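Local coordinates for protein-glutamine deamidase Cif (Burkholderia pseudomallei, PDB 3GQM) that deamidates a glutamine side chain of host NEDD8 to glutamate, disabling cullin-RING ubiquitin ligases and inhibiting the host cell cycle, at residues Val149-Asp154 with Lys160-Leu165; Asn72-Ser77 with Asp95-Met100; Lys215-Ser218 with Val224-Arg227. All coordinates share one frame; numbering follows the deposited sequence.

Followed from the N terminus, the three contacts come in series; none nests in or crosses another. Contact 2 is met first: helix 67-80 meets the loop that follows helix 84-91, closing a helical excursion at the surface just before helix 104-116, which carries C104 of the inferred active site. Contact 1 comes next and closes the hairpin of strands 147-154 and 159-165 in the middle of the four-stranded antiparallel sheet. Contact 3 follows, folding the turn after helix 206-212 onto helix 222-233. Its centre lies about 18 Å from that of contact 1, whereas the centres of contacts 2 and 3 are about 41 Å apart, on opposite sides of the chain's centre.

Contact 1. Residues Val149-Asp154 with Lys160-Leu165; sequences VVIVND and KFLIDL
V150 and V152 pair with I163 and F161 across the hairpin that forms the two inner strands of the antiparallel sheet. Both are hydrogen-bonded pairs: V150 N reaches I163 O at 2.8 Å, and I163 N returns to V150 O in an equally straight bond (167°), each donor lying in the carbonyl plane. The second pair is less even. V152 N meets F161 O almost head-on, while F161 N to V152 O is longer, 3.0 Å, and more bent, at 150°.

Packing is tight on the face that carries V150, V152, F161 and I163. The F161 ring leaves its strand with CG between the backbone N and the carbonyl carbon (chi1 65°), which lays one face over V152, whose CB stands 4.0 Å from the ring centroid in a CH-pi contact. The CG2 branch of V152 meets I163 CD1 at 3.7 Å, and further along V150 CG2 touches L165 CD1. On the face bearing I151 and L162, the CD2 branch of L162 sits against I151 CB at 3.6 Å, and helix 104-116 packs over both side chains.

The hairpin end is looser. N153 and K160, both partly exposed, lie opposite each other but touch little; the extended K160 chain instead runs past I151, its CE 3.8 Å from I151 CD1, and its NZ hydrogen-bonds N109 OD1. D154 reaches forward into the hairpin loop, with OD2 in a salt bridge to R156 and OD1 accepting from L157 N.

The F161 ring also meets that of H159. The chemistry is therefore divided: backbone bonds fix the strand register, while the apolar packing of F161 on V152 places the aromatic ring next to H159 and Q179, the inferred active-site residues.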
loop_
_atom_site.group_PDB
_atom_site.type_symbol
_atom_site.label_atom_id
_atom_site.label_comp_id
_atom_site.label_asym_id
_atom_site.label_seq_id
_atom_site.Cartn_x
_atom_site.Cartn_y
_atom_site.Cartn_z
ATOM N N VAL A 149 0.858 8.493 7.737
ATOM C CA VAL A 149 0.317 7.471 6.846
ATOM C C VAL A 149 -0.383 6.417 7.716
ATOM O O VAL A 149 0.111 6.103 8.794
ATOM C CB VAL A 149 1.386 6.868 5.936
ATOM C CG1 VAL A 149 2.561 6.244 6.752
ATOM C CG2 VAL A 149 0.753 5.827 5.006
ATOM N N VAL A 150 -1.550 5.943 7.269
ATOM C CA VAL A 150 -2.359 4.984 8.013
ATOM C C VAL A 150 -2.389 3.724 7.210
ATOM O O VAL A 150 -2.668 3.753 6.011
ATOM C CB VAL A 150 -3.810 5.453 8.172
ATOM C CG1 VAL A 150 -4.659 4.383 8.820
ATOM C CG2 VAL A 150 -3.866 6.760 8.997
ATOM N N ILE A 151 -2.054 2.614 7.849
ATOM C CA ILE A 151 -2.096 1.333 7.154
ATOM C C ILE A 151 -3.369 0.630 7.608
ATOM O O ILE A 151 -3.678 0.533 8.822
ATOM C CB ILE A 151 -0.776 0.476 7.343
ATOM C CG1 ILE A 151 -0.879 -0.868 6.607
ATOM C CG2 ILE A 151 -0.379 0.384 8.845
ATOM C CD1 ILE A 151 0.521 -1.561 6.282
ATOM N N VAL A 152 -4.114 0.151 6.623
ATOM C CA VAL A 152 -5.416 -0.398 6.913
ATOM C C VAL A 152 -5.453 -1.846 6.555
ATOM O O VAL A 152 -5.116 -2.259 5.416
ATOM C CB VAL A 152 -6.557 0.378 6.130
ATOM C CG1 VAL A 152 -7.972 -0.189 6.459
ATOM C CG2 VAL A 152 -6.493 1.820 6.459
ATOM N N ASN A 153 -5.901 -2.613 7.532
ATOM C CA ASN A 153 -6.152 -4.004 7.360
ATOM C C ASN A 153 -7.680 -4.264 7.428
ATOM O O ASN A 153 -8.275 -4.397 8.493
ATOM C CB ASN A 153 -5.330 -4.816 8.390
ATOM C CG ASN A 153 -5.384 -6.306 8.110
ATOM O OD1 ASN A 153 -6.338 -6.794 7.527
ATOM N ND2 ASN A 153 -4.368 -7.029 8.532
ATOM N N ASP A 154 -8.299 -4.315 6.254
ATOM C CA ASP A 154 -9.742 -4.398 6.134
ATOM C C ASP A 154 -10.265 -5.802 5.908
ATOM O O ASP A 154 -10.279 -6.267 4.753
ATOM C CB ASP A 154 -10.218 -3.486 4.975
ATOM C CG ASP A 154 -11.731 -3.210 5.042
ATOM O OD1 ASP A 154 -12.518 -4.202 5.224
ATOM O OD2 ASP A 154 -12.109 -2.004 4.949
ATOM N N LYS A 160 -5.675 -4.797 2.270
ATOM C CA LYS A 160 -4.720 -3.966 2.986
ATOM C C LYS A 160 -4.347 -2.819 2.039
ATOM O O LYS A 160 -4.119 -3.045 0.839
ATOM C CB LYS A 160 -3.473 -4.811 3.298
ATOM C CG LYS A 160 -2.783 -4.378 4.556
ATOM C CD LYS A 160 -1.833 -5.466 5.098
ATOM C CE LYS A 160 -1.130 -4.962 6.354
ATOM N NZ LYS A 160 -0.168 -5.990 6.917
ATOM N N PHE A 161 -4.305 -1.591 2.559
ATOM C CA PHE A 161 -4.016 -0.431 1.735
ATOM C C PHE A 161 -3.571 0.717 2.654
ATOM O O PHE A 161 -3.680 0.649 3.858
ATOM C CB PHE A 161 -5.245 -0.039 0.841
ATOM C CG PHE A 161 -6.464 0.431 1.617
ATOM C CD1 PHE A 161 -6.677 1.777 1.848
ATOM C CD2 PHE A 161 -7.428 -0.484 2.058
ATOM C CE1 PHE A 161 -7.820 2.236 2.570
ATOM C CE2 PHE A 161 -8.574 -0.070 2.751
ATOM C CZ PHE A 161 -8.773 1.324 3.014
ATOM N N LEU A 162 -3.075 1.780 2.069
ATOM C CA LEU A 162 -2.598 2.915 2.844
ATOM C C LEU A 162 -3.458 4.158 2.569
ATOM O O LEU A 162 -3.925 4.353 1.463
ATOM C CB LEU A 162 -1.159 3.215 2.442
ATOM C CG LEU A 162 -0.089 2.120 2.553
ATOM C CD1 LEU A 162 1.311 2.697 2.134
ATOM C CD2 LEU A 162 0.007 1.659 3.992
ATOM N N ILE A 163 -3.635 4.962 3.610
ATOM C CA ILE A 163 -4.144 6.308 3.503
ATOM C C ILE A 163 -3.006 7.266 3.848
ATOM O O ILE A 163 -2.500 7.220 4.958
ATOM C CB ILE A 163 -5.299 6.545 4.499
ATOM C CG1 ILE A 163 -6.445 5.569 4.179
ATOM C CG2 ILE A 163 -5.783 7.973 4.338
ATOM C CD1 ILE A 163 -7.394 5.268 5.332
ATOM N N ASP A 164 -2.609 8.108 2.893
ATOM C CA ASP A 164 -1.576 9.102 3.113
ATOM C C ASP A 164 -2.226 10.442 3.560
ATOM O O ASP A 164 -3.137 10.948 2.894
ATOM C CB ASP A 164 -0.830 9.282 1.806
ATOM C CG ASP A 164 0.453 10.103 1.959
ATOM O OD1 ASP A 164 0.767 10.581 3.052
ATOM O OD2 ASP A 164 1.134 10.298 0.952
ATOM N N LEU A 165 -1.789 10.965 4.681
ATOM C CA LEU A 165 -2.309 12.232 5.246
ATOM C C LEU A 165 -1.180 13.267 5.365
ATOM O O LEU A 165 -0.705 13.557 6.468
ATOM C CB LEU A 165 -2.925 11.979 6.642
ATOM C CG LEU A 165 -4.032 10.917 6.679
ATOM C CD1 LEU A 165 -4.315 10.442 8.098
ATOM C CD2 LEU A 165 -5.331 11.461 6.081
#

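Contact 2. Residues Asn72-Ser77 with Asp95-Met100; sequences NAIEKS and DPFALM
I74, with its CG2 branch anti to the backbone N and CG1 beside that N (chi1 -57°), and F97, whose CG also stands beside its own N (chi1 -62°), are brought together as helix 67-80 meets a type I beta turn, D95 to A98. The turn lies in the loop leading from helix 84-91 to helix 104-116.

The methyl CG2 of I74 does most of the touching. It rests over one face of the F97 ring, 3.8 Å from the centroid and 20° off the normal, displaced toward the rim near CE1; this is a CH-pi contact. The same methyl meets P96 CB at 3.6 Å, so it sits in the corner formed by the proline and the aromatic ring. One helix position on, E75 approaches the ring differently: its CG comes to the edge, near the ring plane, 3.5 Å from F97 CZ, and the two side chains cross at about a right angle.

This is a surface contact away from the annotated sites, joining helix 67-80 to the loop after helix 84-91 through apolar groups and the aliphatic part of E75. P96 also packs on L84 and Y87 of helix 84-91, and I74 on R51, which in turn donates to F97 O.

The turn is braced from within by an Asx turn, in which F97 N donates to D95 OD1 at 2.6 Å; the N-H is bent, but the oxygen is met nearly in line with its C-O bond.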
loop_
_atom_site.group_PDB
_atom_site.type_symbol
_atom_site.label_atom_id
_atom_site.label_comp_id
_atom_site.label_asym_id
_atom_site.label_seq_id
_atom_site.Cartn_x
_atom_site.Cartn_y
_atom_site.Cartn_z
ATOM N N ASN A 72 21.036 -13.500 -5.176
ATOM C CA ASN A 72 21.724 -14.730 -4.729
ATOM C C ASN A 72 20.850 -15.650 -3.885
ATOM O O ASN A 72 21.000 -16.861 -3.970
ATOM C CB ASN A 72 22.997 -14.401 -3.948
ATOM C CG ASN A 72 24.133 -13.929 -4.851
ATOM O OD1 ASN A 72 24.067 -14.046 -6.084
ATOM N ND2 ASN A 72 25.180 -13.370 -4.237
ATOM N N ALA A 73 19.942 -15.073 -3.085
ATOM C CA ALA A 73 19.027 -15.846 -2.261
ATOM C C ALA A 73 18.038 -16.587 -3.138
ATOM O O ALA A 73 17.764 -17.756 -2.912
ATOM C CB ALA A 73 18.276 -14.924 -1.227
ATOM N N ILE A 74 17.520 -15.912 -4.161
ATOM C CA ILE A 74 16.670 -16.586 -5.115
ATOM C C ILE A 74 17.439 -17.713 -5.848
ATOM O O ILE A 74 16.908 -18.823 -5.992
ATOM C CB ILE A 74 16.028 -15.607 -6.133
ATOM C CG1 ILE A 74 15.213 -14.517 -5.404
ATOM C CG2 ILE A 74 15.204 -16.380 -7.164
ATOM C CD1 ILE A 74 14.865 -13.293 -6.291
ATOM N N GLU A 75 18.681 -17.437 -6.300
ATOM C CA GLU A 75 19.477 -18.495 -6.964
ATOM C C GLU A 75 19.595 -19.708 -6.021
ATOM O O GLU A 75 19.317 -20.836 -6.392
ATOM C CB GLU A 75 20.883 -18.005 -7.364
ATOM C CG GLU A 75 20.903 -16.992 -8.503
ATOM C CD GLU A 75 22.277 -16.335 -8.707
ATOM O OE1 GLU A 75 23.320 -16.972 -8.365
ATOM O OE2 GLU A 75 22.304 -15.179 -9.226
ATOM N N LYS A 76 19.995 -19.441 -4.792
ATOM C CA LYS A 76 20.131 -20.500 -3.805
ATOM C C LYS A 76 18.848 -21.317 -3.671
ATOM O O LYS A 76 18.853 -22.564 -3.786
ATOM C CB LYS A 76 20.547 -19.902 -2.473
ATOM C CG LYS A 76 20.786 -20.973 -1.445
ATOM C CD LYS A 76 20.956 -20.413 -0.049
ATOM C CE LYS A 76 20.673 -21.549 0.995
ATOM N NZ LYS A 76 19.172 -21.700 1.311
ATOM N N SER A 77 17.730 -20.627 -3.467
ATOM C CA SER A 77 16.434 -21.302 -3.341
ATOM C C SER A 77 16.128 -22.181 -4.576
ATOM O O SER A 77 15.591 -23.304 -4.468
ATOM C CB SER A 77 15.313 -20.257 -3.095
ATOM O OG SER A 77 14.040 -20.784 -3.452
ATOM N N ASP A 95 8.465 -18.032 -12.457
ATOM C CA ASP A 95 9.880 -17.750 -12.530
ATOM C C ASP A 95 10.228 -16.825 -11.393
ATOM O O ASP A 95 9.890 -15.646 -11.422
ATOM C CB ASP A 95 10.270 -17.083 -13.845
ATOM C CG ASP A 95 11.779 -16.962 -13.999
ATOM O OD1 ASP A 95 12.472 -16.489 -13.054
ATOM O OD2 ASP A 95 12.277 -17.358 -15.068
ATOM N N PRO A 96 10.962 -17.343 -10.407
ATOM C CA PRO A 96 11.351 -16.599 -9.239
ATOM C C PRO A 96 12.305 -15.440 -9.572
ATOM O O PRO A 96 12.503 -14.603 -8.718
ATOM C CB PRO A 96 12.070 -17.667 -8.378
ATOM C CG PRO A 96 12.616 -18.565 -9.336
ATOM C CD PRO A 96 11.630 -18.659 -10.447
ATOM N N PHE A 97 12.878 -15.372 -10.780
ATOM C CA PHE A 97 13.689 -14.177 -11.111
ATOM C C PHE A 97 12.921 -13.027 -11.731
ATOM O O PHE A 97 13.477 -11.953 -11.931
ATOM C CB PHE A 97 14.922 -14.508 -11.968
ATOM C CG PHE A 97 15.894 -15.425 -11.282
ATOM C CD1 PHE A 97 16.788 -14.936 -10.340
ATOM C CD2 PHE A 97 15.893 -16.786 -11.571
ATOM C CE1 PHE A 97 17.680 -15.786 -9.687
ATOM C CE2 PHE A 97 16.780 -17.638 -10.931
ATOM C CZ PHE A 97 17.681 -17.128 -9.980
ATOM N N ALA A 98 11.653 -13.242 -12.023
ATOM C CA ALA A 98 10.859 -12.228 -12.717
ATOM C C ALA A 98 10.595 -11.044 -11.810
ATOM O O ALA A 98 10.656 -11.140 -10.597
ATOM C CB ALA A 98 9.545 -12.806 -13.240
ATOM N N LEU A 99 10.339 -9.900 -12.404
ATOM C CA LEU A 99 10.107 -8.729 -11.589
ATOM C C LEU A 99 8.663 -8.802 -11.153
ATOM O O LEU A 99 7.818 -9.399 -11.823
ATOM C CB LEU A 99 10.423 -7.444 -12.342
ATOM C CG LEU A 99 11.879 -7.250 -12.802
ATOM C CD1 LEU A 99 12.133 -5.766 -12.858
ATOM C CD2 LEU A 99 12.845 -7.926 -11.844
ATOM N N MET A 100 8.378 -8.252 -9.995
ATOM C CA MET A 100 7.048 -8.449 -9.509
ATOM C C MET A 100 6.212 -7.178 -9.471
ATOM O O MET A 100 6.750 -6.091 -9.379
ATOM C CB MET A 100 7.087 -9.170 -8.180
ATOM C CG MET A 100 7.683 -8.418 -7.038
ATOM S SD MET A 100 7.671 -9.575 -5.642
ATOM C CE MET A 100 6.019 -10.308 -5.777
#

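Contact 3. Residues Lys215-Ser218 with Val224-Arg227; sequences KDFS and VQTR
The short 3-10 segment that begins at D216, in the link between helix 206-212 and helix 222-233, meets the first turns of the latter helix largely through Q225, which touches F217 in two ways. Its amide nitrogen NE2 donates to F217 O at 2.9 Å in a nearly straight bond of 167°. The donor lies in the carbonyl plane, and the acceptor falls in the amide plane of Q225, so both groups are nearly coplanar with the bond. S218 O lies nearby, 3.3 Å from Q225 NE2.

The aliphatic part of Q225 meets the aromatic ring. F217 CG is anti to its backbone N (chi1 175°), swinging the ring toward the helix, where Q225 CG sits over one face in a CH-pi contact, 4.2 Å from the centroid. The nearest ring atom is F217 CE1, 3.8 Å from Q225 CG; ring and amide planes stand 41° apart. Here a helix-borne glutamine bonds back to the turn that precedes its own helix, its chain extended beyond CG to reach the carbonyl, so that the turn is folded onto the helix.

F217 is buried, packing also on L228 and L229 of the same helix and on R156 of the hairpin loop. Behind it, S218 OG donates to K215 O at 3.1 Å, nearly in line with that carbonyl.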
loop_
_atom_site.group_PDB
_atom_site.type_symbol
_atom_site.label_atom_id
_atom_site.label_comp_id
_atom_site.label_asym_id
_atom_site.label_seq_id
_atom_site.Cartn_x
_atom_site.Cartn_y
_atom_site.Cartn_z
ATOM N N LYS A 215 -17.773 0.437 11.654
ATOM C CA LYS A 215 -18.456 -0.824 11.888
ATOM C C LYS A 215 -19.742 -0.893 11.075
ATOM O O LYS A 215 -20.058 -1.905 10.495
ATOM C CB LYS A 215 -18.782 -0.971 13.376
ATOM C CG LYS A 215 -17.642 -1.530 14.138
ATOM N N ASP A 216 -20.499 0.191 11.039
ATOM C CA ASP A 216 -21.785 0.157 10.374
ATOM C C ASP A 216 -21.719 -0.130 8.870
ATOM O O ASP A 216 -22.732 -0.494 8.261
ATOM C CB ASP A 216 -22.531 1.437 10.656
ATOM C CG ASP A 216 -23.208 1.411 12.016
ATOM O OD1 ASP A 216 -23.335 0.298 12.620
ATOM O OD2 ASP A 216 -23.589 2.508 12.481
ATOM N N PHE A 217 -20.522 -0.046 8.288
ATOM C CA PHE A 217 -20.366 -0.260 6.868
ATOM C C PHE A 217 -20.986 -1.572 6.423
ATOM O O PHE A 217 -21.569 -1.641 5.356
ATOM C CB PHE A 217 -18.882 -0.192 6.433
ATOM C CG PHE A 217 -18.685 -0.534 4.999
ATOM C CD1 PHE A 217 -18.974 0.403 4.004
ATOM C CD2 PHE A 217 -18.274 -1.814 4.626
ATOM C CE1 PHE A 217 -18.840 0.075 2.659
ATOM C CE2 PHE A 217 -18.122 -2.150 3.278
ATOM C CZ PHE A 217 -18.399 -1.212 2.301
ATOM N N SER A 218 -20.809 -2.621 7.219
ATOM C CA SER A 218 -21.385 -3.943 6.901
ATOM C C SER A 218 -22.927 -3.914 6.726
ATOM O O SER A 218 -23.466 -4.706 5.964
ATOM C CB SER A 218 -20.980 -4.991 7.919
ATOM O OG SER A 218 -21.255 -4.522 9.227
ATOM N N VAL A 224 -25.052 2.224 -1.445
ATOM C CA VAL A 224 -24.162 2.979 -0.593
ATOM C C VAL A 224 -22.768 2.294 -0.539
ATOM O O VAL A 224 -21.749 2.944 -0.813
ATOM C CB VAL A 224 -24.794 3.126 0.804
ATOM C CG1 VAL A 224 -23.786 3.676 1.791
ATOM C CG2 VAL A 224 -26.071 4.021 0.721
ATOM N N GLN A 225 -22.739 0.989 -0.235
ATOM C CA GLN A 225 -21.478 0.201 -0.200
ATOM C C GLN A 225 -20.751 0.222 -1.528
ATOM O O GLN A 225 -19.568 0.564 -1.594
ATOM C CB GLN A 225 -21.742 -1.244 0.208
ATOM C CG GLN A 225 -22.192 -1.443 1.666
ATOM C CD GLN A 225 -22.611 -2.906 1.936
ATOM O OE1 GLN A 225 -23.125 -3.589 1.039
ATOM N NE2 GLN A 225 -22.381 -3.381 3.146
ATOM N N THR A 226 -21.459 -0.126 -2.592
ATOM C CA THR A 226 -20.932 -0.062 -3.942
ATOM C C THR A 226 -20.353 1.327 -4.291
ATOM O O THR A 226 -19.266 1.421 -4.858
ATOM C CB THR A 226 -22.017 -0.484 -4.969
ATOM O OG1 THR A 226 -22.529 -1.780 -4.599
ATOM C CG2 THR A 226 -21.420 -0.605 -6.325
ATOM N N ARG A 227 -21.053 2.404 -3.946
ATOM C CA ARG A 227 -20.540 3.729 -4.302
ATOM C C ARG A 227 -19.369 4.191 -3.431
ATOM O O ARG A 227 -18.463 4.841 -3.921
ATOM C CB ARG A 227 -21.658 4.787 -4.360
ATOM C CG ARG A 227 -22.529 4.597 -5.608
ATOM C CD ARG A 227 -22.688 5.891 -6.408
ATOM N NE ARG A 227 -23.748 5.827 -7.428
ATOM C CZ ARG A 227 -25.040 5.620 -7.161
ATOM N NH1 ARG A 227 -25.451 5.409 -5.912
ATOM N NH2 ARG A 227 -25.929 5.588 -8.152
#